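Local structure of ORF 37 (Human herpesvirus 8 type M, 3FHD) at residues D369-I377 with R432-T443. The protein acts as an alkaline nuclease with endonuclease and exonuclease activities that processes branched or non-linear viral DNA, helping to produce unit-length genomes for packaging. Sequence-based numbering, arbitrary orientation.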
loop_
_atom_site.group_PDB
_atom_site.type_symbol
_atom_site.label_atom_id
_atom_site.label_comp_id
_atom_site.label_asym_id
_atom_site.label_seq_id
_atom_site.Cartn_x
_atom_site.Cartn_y
_atom_site.Cartn_z
ATOM N N ASP A 369 -7.062 29.362 -1.639
ATOM C CA ASP A 369 -7.386 29.476 -0.235
ATOM C C ASP A 369 -8.905 29.682 -0.101
ATOM O O ASP A 369 -9.429 30.670 -0.606
ATOM C CB ASP A 369 -6.593 30.645 0.342
ATOM C CG ASP A 369 -6.727 30.776 1.833
ATOM O OD1 ASP A 369 -7.746 30.345 2.421
ATOM O OD2 ASP A 369 -5.788 31.324 2.431
ATOM N N PRO A 370 -9.617 28.749 0.592
ATOM C CA PRO A 370 -11.074 28.907 0.736
ATOM C C PRO A 370 -11.523 30.127 1.578
ATOM O O PRO A 370 -12.729 30.415 1.653
ATOM C CB PRO A 370 -11.525 27.586 1.374
ATOM C CG PRO A 370 -10.294 27.073 2.099
ATOM C CD PRO A 370 -9.114 27.538 1.273
ATOM N N GLN A 371 -10.590 30.848 2.195
ATOM C CA GLN A 371 -10.984 32.076 2.899
ATOM C C GLN A 371 -11.273 33.192 1.897
ATOM O O GLN A 371 -12.014 34.147 2.188
ATOM C CB GLN A 371 -9.952 32.504 3.939
ATOM C CG GLN A 371 -10.505 33.495 4.961
ATOM C CD GLN A 371 -9.553 33.740 6.099
ATOM O OE1 GLN A 371 -8.746 32.873 6.442
ATOM N NE2 GLN A 371 -9.631 34.920 6.694
ATOM N N ASP A 372 -10.688 33.056 0.710
ATOM C CA ASP A 372 -10.934 33.975 -0.393
ATOM C C ASP A 372 -12.243 33.597 -1.108
ATOM O O ASP A 372 -13.099 34.452 -1.354
ATOM C CB ASP A 372 -9.759 33.944 -1.385
ATOM C CG ASP A 372 -8.440 34.468 -0.784
ATOM O OD1 ASP A 372 -8.449 35.091 0.311
ATOM O OD2 ASP A 372 -7.379 34.262 -1.432
ATOM N N THR A 373 -12.398 32.303 -1.406
ATOM C CA THR A 373 -13.484 31.808 -2.264
ATOM C C THR A 373 -14.748 31.408 -1.485
ATOM O O THR A 373 -15.737 30.960 -2.089
ATOM C CB THR A 373 -13.020 30.584 -3.088
ATOM O OG1 THR A 373 -12.646 29.536 -2.189
ATOM C CG2 THR A 373 -11.822 30.931 -3.959
ATOM N N ARG A 374 -14.693 31.560 -0.156
ATOM C CA ARG A 374 -15.731 31.079 0.782
ATOM C C ARG A 374 -16.107 29.594 0.636
ATOM O O ARG A 374 -17.231 29.194 0.975
ATOM C CB ARG A 374 -16.997 31.954 0.738
ATOM C CG ARG A 374 -16.783 33.448 1.031
ATOM C CD ARG A 374 -15.788 33.745 2.163
ATOM N NE ARG A 374 -16.316 33.441 3.496
ATOM C CZ ARG A 374 -15.569 33.298 4.593
ATOM N NH1 ARG A 374 -16.155 33.025 5.758
ATOM N NH2 ARG A 374 -14.240 33.429 4.533
ATOM N N GLY A 375 -15.178 28.773 0.140
ATOM C CA GLY A 375 -15.446 27.345 0.039
ATOM C C GLY A 375 -14.642 26.546 -0.960
ATOM O O GLY A 375 -14.093 25.505 -0.611
ATOM N N GLN A 376 -14.582 27.011 -2.202
ATOM C CA GLN A 376 -13.971 26.206 -3.264
ATOM C C GLN A 376 -12.445 26.164 -3.225
ATOM O O GLN A 376 -11.768 27.211 -3.189
ATOM C CB GLN A 376 -14.459 26.622 -4.660
ATOM C CG GLN A 376 -14.186 25.560 -5.731
ATOM C CD GLN A 376 -15.029 25.748 -6.977
ATOM O OE1 GLN A 376 -15.819 24.864 -7.347
ATOM N NE2 GLN A 376 -14.884 26.909 -7.624
ATOM N N ILE A 377 -11.926 24.938 -3.257
ATOM C CA ILE A 377 -10.495 24.692 -3.340
ATOM C C ILE A 377 -10.190 24.070 -4.698
ATOM O O ILE A 377 -10.584 22.933 -4.973
ATOM C CB ILE A 377 -9.985 23.750 -2.200
ATOM C CG1 ILE A 377 -10.252 24.386 -0.820
ATOM C CG2 ILE A 377 -8.499 23.408 -2.418
ATOM C CD1 ILE A 377 -10.257 23.397 0.367
ATOM N N ARG A 432 -3.392 23.213 6.496
ATOM C CA ARG A 432 -3.496 24.253 7.510
ATOM C C ARG A 432 -4.728 24.086 8.416
ATOM O O ARG A 432 -5.747 23.494 8.023
ATOM C CB ARG A 432 -3.436 25.660 6.886
ATOM C CG ARG A 432 -4.711 26.114 6.160
ATOM C CD ARG A 432 -4.606 27.596 5.773
ATOM N NE ARG A 432 -5.790 28.086 5.041
ATOM C CZ ARG A 432 -6.960 28.391 5.600
ATOM N NH1 ARG A 432 -7.155 28.239 6.908
ATOM N NH2 ARG A 432 -7.957 28.863 4.843
ATOM N N LYS A 433 -4.605 24.582 9.646
ATOM C CA LYS A 433 -5.735 24.644 10.554
ATOM C C LYS A 433 -6.834 25.566 10.012
ATOM O O LYS A 433 -6.560 26.582 9.348
ATOM C CB LYS A 433 -5.292 25.120 11.943
ATOM C CG LYS A 433 -4.353 24.160 12.717
ATOM C CD LYS A 433 -4.968 22.738 12.868
ATOM C CE LYS A 433 -4.182 21.883 13.887
ATOM N NZ LYS A 433 -4.716 20.475 13.979
ATOM N N ARG A 434 -8.078 25.198 10.305
ATOM C CA ARG A 434 -9.219 26.089 10.098
ATOM C C ARG A 434 -9.211 27.210 11.119
ATOM O O ARG A 434 -8.862 27.004 12.283
ATOM C CB ARG A 434 -10.531 25.328 10.203
ATOM C CG ARG A 434 -10.751 24.400 9.088
ATOM C CD ARG A 434 -12.060 23.679 9.332
ATOM N NE ARG A 434 -12.219 22.550 8.425
ATOM C CZ ARG A 434 -13.063 22.551 7.398
ATOM N NH1 ARG A 434 -13.821 23.633 7.171
ATOM N NH2 ARG A 434 -13.156 21.480 6.614
ATOM N N GLY A 435 -9.565 28.409 10.671
ATOM C CA GLY A 435 -9.566 29.572 11.535
ATOM C C GLY A 435 -10.973 30.078 11.706
ATOM O O GLY A 435 -11.916 29.569 11.076
ATOM N N TYR A 436 -11.107 31.106 12.536
ATOM C CA TYR A 436 -12.405 31.671 12.849
ATOM C C TYR A 436 -13.121 32.271 11.647
ATOM O O TYR A 436 -14.338 32.248 11.590
ATOM C CB TYR A 436 -12.289 32.676 13.994
ATOM C CG TYR A 436 -12.003 31.993 15.316
ATOM C CD1 TYR A 436 -13.048 31.662 16.189
ATOM C CD2 TYR A 436 -10.693 31.648 15.676
ATOM C CE1 TYR A 436 -12.789 31.024 17.398
ATOM C CE2 TYR A 436 -10.425 31.004 16.877
ATOM C CZ TYR A 436 -11.489 30.701 17.732
ATOM O OH TYR A 436 -11.240 30.064 18.924
ATOM N N GLN A 437 -12.353 32.761 10.678
ATOM C CA GLN A 437 -12.903 33.444 9.509
ATOM C C GLN A 437 -13.044 32.536 8.262
ATOM O O GLN A 437 -13.499 32.997 7.216
ATOM C CB GLN A 437 -12.053 34.666 9.182
ATOM C CG GLN A 437 -12.031 35.720 10.304
ATOM C CD GLN A 437 -11.281 36.952 9.905
ATOM O OE1 GLN A 437 -11.554 37.539 8.852
ATOM N NE2 GLN A 437 -10.352 37.393 10.765
ATOM N N ASP A 438 -12.652 31.267 8.381
ATOM C CA ASP A 438 -12.812 30.296 7.297
ATOM C C ASP A 438 -14.282 29.894 7.152
ATOM O O ASP A 438 -14.997 29.829 8.148
ATOM C CB ASP A 438 -11.963 29.041 7.542
ATOM C CG ASP A 438 -10.484 29.237 7.156
ATOM O OD1 ASP A 438 -10.229 29.837 6.090
ATOM O OD2 ASP A 438 -9.588 28.806 7.924
ATOM N N PRO A 439 -14.738 29.623 5.914
ATOM C CA PRO A 439 -16.117 29.116 5.735
ATOM C C PRO A 439 -16.350 27.784 6.433
ATOM O O PRO A 439 -15.435 26.965 6.530
ATOM C CB PRO A 439 -16.229 28.909 4.223
ATOM C CG PRO A 439 -14.807 28.788 3.746
ATOM C CD PRO A 439 -14.044 29.763 4.624
ATOM N N VAL A 440 -17.575 27.581 6.917
ATOM C CA VAL A 440 -17.988 26.286 7.475
ATOM C C VAL A 440 -17.815 25.172 6.426
ATOM O O VAL A 440 -17.253 24.115 6.716
ATOM C CB VAL A 440 -19.475 26.313 7.934
ATOM C CG1 VAL A 440 -19.781 25.081 8.776
ATOM C CG2 VAL A 440 -19.772 27.566 8.714
ATOM N N ASN A 441 -18.259 25.454 5.203
ATOM C CA ASN A 441 -18.363 24.468 4.130
ATOM C C ASN A 441 -17.326 24.728 3.047
ATOM O O ASN A 441 -17.449 25.694 2.301
ATOM C CB ASN A 441 -19.766 24.525 3.491
ATOM C CG ASN A 441 -20.881 24.132 4.455
ATOM O OD1 ASN A 441 -20.770 23.146 5.187
ATOM N ND2 ASN A 441 -21.974 24.895 4.439
ATOM N N CYS A 442 -16.304 23.884 2.972
ATOM C CA CYS A 442 -15.331 23.958 1.877
ATOM C C CYS A 442 -15.587 22.828 0.881
ATOM O O CYS A 442 -16.167 21.800 1.249
ATOM C CB CYS A 442 -13.899 23.898 2.414
ATOM S SG CYS A 442 -13.426 25.327 3.413
ATOM N N THR A 443 -15.186 23.012 -0.373
ATOM C CA THR A 443 -15.421 21.981 -1.391
ATOM C C THR A 443 -14.281 21.858 -2.387
ATOM O O THR A 443 -13.634 22.851 -2.726
ATOM C CB THR A 443 -16.729 22.227 -2.196
ATOM O OG1 THR A 443 -16.713 23.544 -2.762
ATOM C CG2 THR A 443 -17.981 22.038 -1.321
HETATM O O HOH W 1 -7.881 30.898 8.966
HETATM O O HOH W 2 -16.355 32.705 8.650
#
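Arg374 closes both its NH1 and NH2 on one acceptor, Gln437 O, which lies in the guanidinium plane; the NH2 bond is 2.8 Å. Bends at chi2 and chi3 (-40° and -73°) fold the chain back so that Pro439 CD sits over one guanidinium face, 3.7 Å from NH2. The ring of Pro439 also packs against the Pro370 carbonyl, its CD 3.3 Å from Pro370 O, while Pro370 CB rests on Cys442 SG at 3.6 Å. Next to Pro370, Arg432 NH2 makes a salt bridge to Asp369 OD1, 2.8 Å, with carboxylate and guanidinium planes 48° apart. The same OD1 caps the short helix 370-373 by accepting from Gln371 N, which comes from the opposite face of the carboxylate. Asp438 completes the salt-bridge network, fixing Arg432 end-on through NH1 and NH2, one to each oxygen, and takes Gly435 N on OD2; Lys277 pairs with Asp369 OD2. At Gly375 the backbones meet: Thr443 N bonds to Gly375 O and Ile377 N to Thr443 O, both 2.7 Å, bridging Gln376 with Thr443 in a single beta bridge. The connection between strands 362-367 and 379-389 is thus joined to the loop after strand 423-432, at one end of this PD-(D/E)XK nuclease's sheet, away from the magnesium site. Arg432 lies between two carboxylates, probably offsetting the repulsion between Asp369 and Asp438.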